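Local coordinates for protein nigritoxine (Vibrio nigripulchritudo, PDB 5M41) that acts as a bacterial toxin against crustaceans and insects, at residues Ala311-Asp316 / Ile341-Ser346; Leu331-Ile336 / Val367-Ser372; Ser361-Gly366 / Thr440-Ser445. All coordinates share one frame; numbering follows the deposited sequence.

Overall arrangement
Helix 302-319 comes first in the chain and runs into strands 328-336 and 340-348. Interaction 1 closes this loop by laying 311-316 over 341-346. Interaction 2 opens inside that loop, at 331-336, and ends beyond it, at 367-372, so the two contacts cross. Strands 359-363 and 366-370 follow. Interaction 3 starts on them at 361-366 and closes the longest loop, out to 440-445. It crosses interaction 2 and lies after interaction 1. All three reach one antiparallel sheet. Interaction 1 covers a face with a helix, interaction 2 zips two strands within the sheet, and interaction 3 brings in the turn before helix 444-457.

Interaction 1. Residues Ala311-Asp316 / Ile341-Ser346; sequences AGLTAD and IVAKLS
L313 carries this contact, reaching with its side chain to A343 and L345. L313 CG stands anti to the backbone N (chi1 -174°), which aims the side chain at the strand, and CD2 is the methyl that arrives. L313 CD2 lies 3.9 Å from A343 CB and 3.7 Å from A343 O. L313 CD2 also meets L345 CG at 3.9 Å, and the two side chains reach toward each other, tip to tip. L345 CD1 touches the helix backbone, 3.7 Å from L313 O. T314 comes next and crosses the L345 side chain at about a right angle. T314 OG1 sits 3.9 Å from L345 CD2, while its hydrogen bond goes to A310 O, one turn back in the helix. No hydrogen bond joins the two segments, so the contact is apolar. The axes of the two short segments come within 8.9 Å at an angle of 27°, running in the same general direction. This is a helix packed on the face of an antiparallel sheet, on the side where A343 and L345 point. Helix 373-382 flanks it, touching T314 through L376 and I377. Strand 328-336 lies beside 341-346, and its L331 and L333 touch T314 and A343 in turn.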
ATOM      1  N   ALA A 311      10.543   2.479  11.069  1.00 47.67           N
ATOM      2  CA  ALA A 311      11.003   1.615  12.164  1.00 48.80           C
ATOM      3  C   ALA A 311      10.825   2.356  13.479  1.00 49.57           C
ATOM      4  O   ALA A 311      10.404   1.760  14.492  1.00 48.49           O
ATOM      5  CB  ALA A 311      12.460   1.220  11.976  1.00 51.93           C
ATOM      6  N   GLY A 312      11.125   3.659  13.445  1.00 50.86           N
ATOM      7  CA  GLY A 312      10.938   4.550  14.600  1.00 54.32           C
ATOM      8  C   GLY A 312       9.492   4.593  15.062  1.00 53.55           C
ATOM      9  O   GLY A 312       9.204   4.482  16.259  1.00 54.75           O
ATOM     10  N   LEU A 313       8.575   4.727  14.108  1.00 51.46           N
ATOM     11  CA  LEU A 313       7.151   4.760  14.434  1.00 51.32           C
ATOM     12  C   LEU A 313       6.700   3.457  15.093  1.00 51.06           C
ATOM     13  O   LEU A 313       5.928   3.474  16.056  1.00 52.64           O
ATOM     14  CB  LEU A 313       6.323   5.016  13.172  1.00 50.06           C
ATOM     15  CG  LEU A 313       4.809   5.221  13.308  1.00 51.14           C
ATOM     16  CD1 LEU A 313       4.491   6.590  13.906  1.00 48.85           C
ATOM     17  CD2 LEU A 313       4.178   5.080  11.929  1.00 48.79           C
ATOM     18  N   THR A 314       7.167   2.327  14.574  1.00 48.35           N
ATOM     19  CA  THR A 314       6.786   1.034  15.152  1.00 49.23           C
ATOM     20  C   THR A 314       7.351   0.871  16.570  1.00 52.82           C
ATOM     21  O   THR A 314       6.659   0.365  17.474  1.00 53.86           O
ATOM     22  CB  THR A 314       7.219  -0.146  14.252  1.00 47.56           C
ATOM     23  OG1 THR A 314       6.845   0.121  12.893  1.00 48.23           O
ATOM     24  CG2 THR A 314       6.550  -1.424  14.693  1.00 48.77           C
ATOM     25  N   ALA A 315       8.606   1.291  16.759  1.00 55.18           N
ATOM     26  CA  ALA A 315       9.276   1.188  18.062  1.00 58.45           C
ATOM     27  C   ALA A 315       8.524   2.018  19.095  1.00 60.38           C
ATOM     28  O   ALA A 315       8.249   1.534  20.186  1.00 64.69           O
ATOM     29  CB  ALA A 315      10.739   1.608  17.961  1.00 57.60           C
ATOM     30  N   ASP A 316       8.140   3.241  18.735  1.00 61.66           N
ATOM     31  CA  ASP A 316       7.437   4.117  19.692  1.00 65.28           C
ATOM     32  C   ASP A 316       6.095   3.538  20.121  1.00 64.34           C
ATOM     33  O   ASP A 316       5.723   3.653  21.287  1.00 64.98           O
ATOM     34  CB  ASP A 316       7.245   5.533  19.153  1.00 64.92           C
ATOM     35  CG  ASP A 316       8.554   6.236  18.858  1.00 68.60           C
ATOM     36  OD1 ASP A 316       9.629   5.758  19.288  1.00 72.19           O
ATOM     37  OD2 ASP A 316       8.504   7.278  18.174  1.00 70.62           O
ATOM     38  N   ILE A 341       5.300  10.681   1.465  1.00 43.01           N
ATOM     39  CA  ILE A 341       4.859   9.365   1.942  1.00 43.45           C
ATOM     40  C   ILE A 341       4.454   9.507   3.400  1.00 41.91           C
ATOM     41  O   ILE A 341       5.157  10.132   4.177  1.00 41.76           O
ATOM     42  CB  ILE A 341       5.967   8.286   1.858  1.00 45.63           C
ATOM     43  CG1 ILE A 341       6.183   7.872   0.414  1.00 49.60           C
ATOM     44  CG2 ILE A 341       5.544   7.019   2.609  1.00 45.79           C
ATOM     45  CD1 ILE A 341       7.241   6.795   0.240  1.00 53.88           C
ATOM     46  N   VAL A 342       3.306   8.944   3.760  1.00 41.48           N
ATOM     47  CA  VAL A 342       2.913   8.884   5.159  1.00 41.54           C
ATOM     48  C   VAL A 342       3.117   7.453   5.681  1.00 40.86           C
ATOM     49  O   VAL A 342       2.769   6.482   4.995  1.00 39.65           O
ATOM     50  CB  VAL A 342       1.469   9.410   5.382  1.00 41.73           C
ATOM     51  CG1 VAL A 342       0.431   8.514   4.721  1.00 41.22           C
ATOM     52  CG2 VAL A 342       1.167   9.602   6.865  1.00 41.77           C
ATOM     53  N   ALA A 343       3.730   7.330   6.857  1.00 38.52           N
ATOM     54  CA  ALA A 343       3.738   6.061   7.583  1.00 39.59           C
ATOM     55  C   ALA A 343       2.656   6.150   8.640  1.00 40.88           C
ATOM     56  O   ALA A 343       2.517   7.185   9.310  1.00 38.94           O
ATOM     57  CB  ALA A 343       5.082   5.807   8.241  1.00 39.72           C
ATOM     58  N   LYS A 344       1.889   5.074   8.772  1.00 39.60           N
ATOM     59  CA  LYS A 344       0.804   5.008   9.721  1.00 41.59           C
ATOM     60  C   LYS A 344       0.566   3.554  10.091  1.00 41.73           C
ATOM     61  O   LYS A 344       0.503   2.700   9.203  1.00 41.00           O
ATOM     62  CB  LYS A 344      -0.467   5.594   9.086  1.00 43.15           C
ATOM     63  CG  LYS A 344      -1.598   5.864  10.061  1.00 48.75           C
ATOM     64  CD  LYS A 344      -2.568   6.934   9.535  1.00 49.60           C
ATOM     65  CE  LYS A 344      -3.598   7.336  10.606  1.00 50.76           C
ATOM     66  NZ  LYS A 344      -4.037   8.771  10.429  1.00 56.49           N
ATOM     67  N   LEU A 345       0.408   3.287  11.390  1.00 41.74           N
ATOM     68  CA  LEU A 345       0.162   1.945  11.915  1.00 42.24           C
ATOM     69  C   LEU A 345      -1.322   1.771  12.129  1.00 45.08           C
ATOM     70  O   LEU A 345      -2.007   2.731  12.527  1.00 42.14           O
ATOM     71  CB  LEU A 345       0.827   1.758  13.283  1.00 43.41           C
ATOM     72  CG  LEU A 345       2.336   1.915  13.306  1.00 45.76           C
ATOM     73  CD1 LEU A 345       2.820   1.955  14.746  1.00 48.46           C
ATOM     74  CD2 LEU A 345       3.000   0.780  12.529  1.00 44.80           C
ATOM     75  N   SER A 346      -1.808   0.554  11.864  1.00 42.01           N
ATOM     76  CA  SER A 346      -3.163   0.171  12.193  1.00 43.60           C
ATOM     77  C   SER A 346      -3.072  -1.140  12.934  1.00 46.14           C
ATOM     78  O   SER A 346      -2.213  -1.964  12.644  1.00 46.89           O
ATOM     79  CB  SER A 346      -4.013  -0.041  10.944  1.00 42.91           C
ATOM     80  OG  SER A 346      -4.190   1.142  10.182  1.00 43.06           O
TER

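Interaction 2. Residues Leu331-Ile336 / Val367-Ser372; sequences LSLAAI and VDIVGS
L331 and L333 form hydrogen-bonded pairs with I369 and V367, as neighbouring strands of an antiparallel sheet. L331 N gives to I369 O and I369 N to L331 O, each at 2.8 Å. The bond from L333 N to V367 O is nearly straight at hydrogen (174°), and the return bond from V367 N to L333 O is 3.0 Å. Between them S332 and D368 form a non-hydrogen-bonded pair, 4.3 Å from CA to CA. Their side chains meet on one face: S332 OG donates to D368 OD1 at 2.6 Å, coming from above the carboxylate plane. D368 CG lies beside the backbone N (chi1 -58°), and OD1 comes to the serine. On the other face L333 CD1 meets I369 CD1 at 4.0 Å, with the two chains crossing at a slant. Outside the pair, D368 OD1 also accepts from Q442 NE2, and its OD2 from T440 OG1 and A441 N. Four donors hold this buried carboxylate, which would probably favour its charged form. Strand 340-348 borders 331-336 on its other edge. Helix 386-396 covers L333 and V367, while F446 of helix 444-457 packs on S332, on the face that carries S332 and D368.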
ATOM      1  N   LEU A 331       1.666  -1.817   9.023  1.00 37.15           N
ATOM      2  CA  LEU A 331       2.410  -0.589   8.845  1.00 37.05           C
ATOM      3  C   LEU A 331       2.201  -0.150   7.400  1.00 37.28           C
ATOM      4  O   LEU A 331       2.732  -0.772   6.462  1.00 35.59           O
ATOM      5  CB  LEU A 331       3.890  -0.769   9.200  1.00 36.62           C
ATOM      6  CG  LEU A 331       4.931   0.251   8.714  1.00 38.74           C
ATOM      7  CD1 LEU A 331       4.679   1.648   9.254  1.00 38.91           C
ATOM      8  CD2 LEU A 331       6.317  -0.217   9.118  1.00 39.44           C
ATOM      9  N   SER A 332       1.412   0.904   7.222  1.00 34.55           N
ATOM     10  CA  SER A 332       1.101   1.425   5.896  1.00 35.42           C
ATOM     11  C   SER A 332       2.122   2.460   5.497  1.00 35.51           C
ATOM     12  O   SER A 332       2.400   3.368   6.257  1.00 37.01           O
ATOM     13  CB  SER A 332      -0.283   2.094   5.867  1.00 37.49           C
ATOM     14  OG  SER A 332      -1.325   1.138   5.976  1.00 38.86           O
ATOM     15  N   LEU A 333       2.671   2.320   4.298  1.00 33.98           N
ATOM     16  CA  LEU A 333       3.501   3.348   3.720  1.00 34.99           C
ATOM     17  C   LEU A 333       2.752   3.780   2.482  1.00 36.58           C
ATOM     18  O   LEU A 333       2.680   3.043   1.483  1.00 37.86           O
ATOM     19  CB  LEU A 333       4.885   2.791   3.411  1.00 36.07           C
ATOM     20  CG  LEU A 333       5.646   2.263   4.637  1.00 36.46           C
ATOM     21  CD1 LEU A 333       6.840   1.441   4.198  1.00 38.00           C
ATOM     22  CD2 LEU A 333       6.089   3.413   5.538  1.00 37.68           C
ATOM     23  N   ALA A 334       2.141   4.956   2.576  1.00 37.49           N
ATOM     24  CA  ALA A 334       1.220   5.436   1.558  1.00 37.48           C
ATOM     25  C   ALA A 334       1.778   6.683   0.937  1.00 38.54           C
ATOM     26  O   ALA A 334       2.098   7.632   1.640  1.00 39.80           O
ATOM     27  CB  ALA A 334      -0.142   5.727   2.167  1.00 38.30           C
ATOM     28  N   ALA A 335       1.887   6.684  -0.387  1.00 40.02           N
ATOM     29  CA  ALA A 335       2.240   7.880  -1.120  1.00 40.70           C
ATOM     30  C   ALA A 335       1.177   8.954  -0.885  1.00 41.40           C
ATOM     31  O   ALA A 335      -0.006   8.654  -0.627  1.00 39.54           O
ATOM     32  CB  ALA A 335       2.371   7.582  -2.591  1.00 40.69           C
ATOM     33  N   ILE A 336       1.623  10.198  -0.951  1.00 41.28           N
ATOM     34  CA  ILE A 336       0.784  11.371  -0.710  1.00 41.53           C
ATOM     35  C   ILE A 336       1.067  12.381  -1.844  1.00 41.93           C
ATOM     36  O   ILE A 336       2.222  12.574  -2.208  1.00 42.17           O
ATOM     37  CB  ILE A 336       1.107  11.982   0.689  1.00 42.28           C
ATOM     38  CG1 ILE A 336       0.616  11.066   1.845  1.00 41.57           C
ATOM     39  CG2 ILE A 336       0.558  13.394   0.841  1.00 43.52           C
ATOM     40  CD1 ILE A 336      -0.887  10.791   1.866  1.00 42.35           C
ATOM     41  N   VAL A 367       2.289   0.496  -0.024  1.00 35.20           N
ATOM     42  CA  VAL A 367       2.368  -0.859   0.499  1.00 34.98           C
ATOM     43  C   VAL A 367       2.032  -0.903   1.981  1.00 35.54           C
ATOM     44  O   VAL A 367       2.233   0.071   2.704  1.00 33.19           O
ATOM     45  CB  VAL A 367       3.751  -1.534   0.272  1.00 36.47           C
ATOM     46  CG1 VAL A 367       4.153  -1.418  -1.196  1.00 36.88           C
ATOM     47  CG2 VAL A 367       4.814  -0.897   1.155  1.00 38.12           C
ATOM     48  N   ASP A 368       1.497  -2.040   2.414  1.00 33.62           N
ATOM     49  CA  ASP A 368       1.325  -2.302   3.835  1.00 34.66           C
ATOM     50  C   ASP A 368       2.210  -3.492   4.220  1.00 33.52           C
ATOM     51  O   ASP A 368       2.221  -4.511   3.535  1.00 32.93           O
ATOM     52  CB  ASP A 368      -0.121  -2.673   4.134  1.00 34.88           C
ATOM     53  CG  ASP A 368      -1.118  -1.595   3.700  1.00 41.09           C
ATOM     54  OD1 ASP A 368      -0.883  -0.374   3.923  1.00 37.89           O
ATOM     55  OD2 ASP A 368      -2.183  -1.989   3.159  1.00 46.07           O
ATOM     56  N   ILE A 369       2.916  -3.358   5.326  1.00 32.34           N
ATOM     57  CA  ILE A 369       3.727  -4.440   5.878  1.00 32.32           C
ATOM     58  C   ILE A 369       2.969  -4.983   7.088  1.00 31.11           C
ATOM     59  O   ILE A 369       2.724  -4.248   8.059  1.00 31.61           O
ATOM     60  CB  ILE A 369       5.134  -3.929   6.261  1.00 33.39           C
ATOM     61  CG1 ILE A 369       5.819  -3.294   5.025  1.00 35.29           C
ATOM     62  CG2 ILE A 369       5.967  -5.078   6.852  1.00 32.49           C
ATOM     63  CD1 ILE A 369       7.034  -2.412   5.316  1.00 34.52           C
ATOM     64  N   VAL A 370       2.527  -6.236   6.995  1.00 30.59           N
ATOM     65  CA  VAL A 370       1.617  -6.831   8.011  1.00 31.65           C
ATOM     66  C   VAL A 370       2.281  -8.005   8.752  1.00 32.70           C
ATOM     67  O   VAL A 370       2.795  -8.922   8.132  1.00 31.96           O
ATOM     68  CB  VAL A 370       0.301  -7.301   7.361  1.00 32.61           C
ATOM     69  CG1 VAL A 370      -0.601  -8.027   8.373  1.00 32.40           C
ATOM     70  CG2 VAL A 370      -0.439  -6.110   6.744  1.00 32.15           C
ATOM     71  N   GLY A 371       2.296  -7.944  10.073  1.00 33.48           N
ATOM     72  CA  GLY A 371       2.785  -9.023  10.926  1.00 35.00           C
ATOM     73  C   GLY A 371       2.636  -8.561  12.358  1.00 37.55           C
ATOM     74  O   GLY A 371       2.069  -7.498  12.602  1.00 37.07           O
ATOM     75  N   SER A 372       3.156  -9.319  13.320  1.00 38.03           N
ATOM     76  CA  SER A 372       3.077  -8.842  14.687  1.00 39.89           C
ATOM     77  C   SER A 372       3.999  -7.636  14.833  1.00 40.91           C
ATOM     78  O   SER A 372       4.979  -7.518  14.090  1.00 39.12           O
ATOM     79  CB  SER A 372       3.435  -9.943  15.691  1.00 42.08           C
ATOM     80  OG  SER A 372       4.831 -10.001  15.887  1.00 43.45           O
TER

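Interaction 3. Residues Ser361-Gly366 / Thr440-Ser445; sequences SIAETG and TAQTKS
The turn of a beta hairpin, through A363 and T365, packs against T440 and Q442 of the loop that leads into helix 444-457. The loop opens with an ST turn: T440 OG1 accepts from Q442 N at 3.0 Å. Q442 then forms the centre of an inverse gamma turn, and T443 is the N-cap of the helix. The facing residues 361-366 leave strand 359-363, turn, and enter strand 366-370 of the antiparallel sheet. A363 points its CB at the loop, 3.7 Å from T440 OG1. The main polar link is between T365 and Q442, whose side chains slide past each other in opposite directions. The Q442 chain is extended beyond CG (chi2 -179°), which carries its amide across to the turn. T365 OG1 donates to Q442 OE1, only slightly tilted from the carbonyl plane. D368 of the sheet holds both T440 OG1 and Q442 NE2, so the ST turn is tied to the sheet and the amide is fixed in rotation from both ends. G366 lies next to this amide, and its backbone angles (phi 158°, psi -159°) are ones that call for glycine. F447 of helix 444-457 touches both T365 and Q442. A water closes the arrangement: it donates to T365 OG1 and to Q442 O, each at 2.6 Å.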
ATOM      1  N   SER A 361       0.940  -6.195   1.407  1.00 34.63           N
ATOM      2  CA  SER A 361      -0.178  -5.841   0.533  1.00 35.65           C
ATOM      3  C   SER A 361       0.242  -4.662  -0.313  1.00 35.40           C
ATOM      4  O   SER A 361       0.885  -3.732   0.175  1.00 36.97           O
ATOM      5  CB  SER A 361      -1.412  -5.461   1.348  1.00 37.30           C
ATOM      6  OG  SER A 361      -1.778  -6.512   2.231  1.00 41.16           O
ATOM      7  N   ILE A 362      -0.137  -4.682  -1.573  1.00 37.27           N
ATOM      8  CA  ILE A 362       0.218  -3.620  -2.496  1.00 39.72           C
ATOM      9  C   ILE A 362      -1.084  -2.911  -2.877  1.00 39.96           C
ATOM     10  O   ILE A 362      -2.027  -3.543  -3.331  1.00 39.86           O
ATOM     11  CB  ILE A 362       0.984  -4.174  -3.730  1.00 42.22           C
ATOM     12  CG1 ILE A 362       2.376  -4.690  -3.306  1.00 40.49           C
ATOM     13  CG2 ILE A 362       1.145  -3.091  -4.803  1.00 43.02           C
ATOM     14  CD1 ILE A 362       3.075  -5.545  -4.356  1.00 44.37           C
ATOM     15  N   ALA A 363      -1.148  -1.604  -2.608  1.00 38.16           N
ATOM     16  CA  ALA A 363      -2.288  -0.802  -2.958  1.00 38.98           C
ATOM     17  C   ALA A 363      -1.897   0.038  -4.166  1.00 41.02           C
ATOM     18  O   ALA A 363      -0.726   0.055  -4.531  1.00 38.96           O
ATOM     19  CB  ALA A 363      -2.674   0.105  -1.787  1.00 39.92           C
ATOM     20  N   GLU A 364      -2.862   0.739  -4.777  1.00 42.57           N
ATOM     21  CA  GLU A 364      -2.542   1.673  -5.859  1.00 45.29           C
ATOM     22  C   GLU A 364      -1.681   2.830  -5.318  1.00 43.22           C
ATOM     23  O   GLU A 364      -0.954   3.486  -6.076  1.00 43.66           O
ATOM     24  CB  GLU A 364      -3.815   2.234  -6.536  1.00 49.55           C
ATOM     25  CG  GLU A 364      -4.780   1.205  -7.142  1.00 52.85           C
ATOM     26  CD  GLU A 364      -4.296   0.562  -8.457  1.00 60.30           C
ATOM     27  OE1 GLU A 364      -3.127   0.769  -8.882  1.00 59.18           O
ATOM     28  OE2 GLU A 364      -5.103  -0.177  -9.093  1.00 65.88           O
ATOM     29  N   THR A 365      -1.765   3.058  -4.008  1.00 41.13           N
ATOM     30  CA  THR A 365      -1.136   4.205  -3.367  1.00 40.64           C
ATOM     31  C   THR A 365       0.107   3.863  -2.550  1.00 39.68           C
ATOM     32  O   THR A 365       0.734   4.757  -1.984  1.00 41.24           O
ATOM     33  CB  THR A 365      -2.125   4.909  -2.432  1.00 40.57           C
ATOM     34  OG1 THR A 365      -2.679   3.935  -1.549  1.00 40.52           O
ATOM     35  CG2 THR A 365      -3.269   5.601  -3.228  1.00 40.93           C
ATOM     36  N   GLY A 366       0.481   2.589  -2.468  1.00 38.18           N
ATOM     37  CA  GLY A 366       1.573   2.222  -1.566  1.00 37.29           C
ATOM     38  C   GLY A 366       1.606   0.768  -1.137  1.00 36.82           C
ATOM     39  O   GLY A 366       1.030  -0.099  -1.809  1.00 38.02           O
ATOM     40  N   THR A 440      -6.189  -3.942   1.904  1.00 39.97           N
ATOM     41  CA  THR A 440      -5.284  -2.879   2.284  1.00 39.51           C
ATOM     42  C   THR A 440      -5.949  -1.929   3.286  1.00 40.76           C
ATOM     43  O   THR A 440      -7.163  -1.770   3.305  1.00 40.71           O
ATOM     44  CB  THR A 440      -4.772  -2.088   1.069  1.00 38.91           C
ATOM     45  OG1 THR A 440      -3.844  -1.091   1.527  1.00 37.26           O
ATOM     46  CG2 THR A 440      -5.941  -1.427   0.296  1.00 39.34           C
ATOM     47  N   ALA A 441      -5.139  -1.359   4.165  1.00 39.29           N
ATOM     48  CA  ALA A 441      -5.625  -0.325   5.048  1.00 41.37           C
ATOM     49  C   ALA A 441      -5.749   1.002   4.304  1.00 42.49           C
ATOM     50  O   ALA A 441      -6.434   1.894   4.792  1.00 43.36           O
ATOM     51  CB  ALA A 441      -4.700  -0.170   6.231  1.00 39.96           C
ATOM     52  N   GLN A 442      -5.100   1.134   3.139  1.00 40.26           N
ATOM     53  CA  GLN A 442      -5.075   2.419   2.388  1.00 40.57           C
ATOM     54  C   GLN A 442      -6.388   2.654   1.630  1.00 42.95           C
ATOM     55  O   GLN A 442      -6.445   2.604   0.406  1.00 42.62           O
ATOM     56  CB  GLN A 442      -3.854   2.472   1.472  1.00 38.40           C
ATOM     57  CG  GLN A 442      -2.574   2.361   2.300  1.00 37.07           C
ATOM     58  CD  GLN A 442      -1.288   2.430   1.504  1.00 37.24           C
ATOM     59  OE1 GLN A 442      -1.210   3.085   0.449  1.00 38.33           O
ATOM     60  NE2 GLN A 442      -0.257   1.781   2.019  1.00 34.85           N
ATOM     61  N   THR A 443      -7.456   2.849   2.392  1.00 44.11           N
ATOM     62  CA  THR A 443      -8.768   3.067   1.830  1.00 46.92           C
ATOM     63  C   THR A 443      -8.998   4.563   1.562  1.00 49.76           C
ATOM     64  O   THR A 443      -8.154   5.438   1.877  1.00 48.06           O
ATOM     65  CB  THR A 443      -9.852   2.612   2.817  1.00 48.35           C
ATOM     66  OG1 THR A 443      -9.679   3.337   4.034  1.00 47.03           O
ATOM     67  CG2 THR A 443      -9.773   1.081   3.111  1.00 45.63           C
ATOM     68  N   LYS A 444     -10.166   4.845   0.986  1.00 53.02           N
ATOM     69  CA  LYS A 444     -10.663   6.203   0.805  1.00 54.67           C
ATOM     70  C   LYS A 444     -10.623   6.973   2.121  1.00 52.91           C
ATOM     71  O   LYS A 444     -10.051   8.047   2.187  1.00 54.08           O
ATOM     72  CB  LYS A 444     -12.092   6.147   0.263  1.00 59.37           C
ATOM     73  CG  LYS A 444     -12.642   7.469  -0.264  1.00 64.59           C
ATOM     74  CD  LYS A 444     -14.171   7.412  -0.322  1.00 70.54           C
ATOM     75  CE  LYS A 444     -14.735   8.246  -1.463  1.00 74.50           C
ATOM     76  NZ  LYS A 444     -14.132   9.606  -1.515  1.00 74.22           N
ATOM     77  N   SER A 445     -11.203   6.422   3.177  1.00 54.13           N
ATOM     78  CA  SER A 445     -11.315   7.175   4.417  1.00 56.81           C
ATOM     79  C   SER A 445      -9.949   7.366   5.096  1.00 55.74           C
ATOM     80  O   SER A 445      -9.689   8.420   5.685  1.00 57.11           O
ATOM     81  CB  SER A 445     -12.318   6.521   5.350  1.00 61.06           C
ATOM     82  OG  SER A 445     -11.949   5.176   5.558  1.00 61.00           O
TER
HETATM   83  O   HOH W   1      -5.078   2.918  -1.829  1.00 32.48           O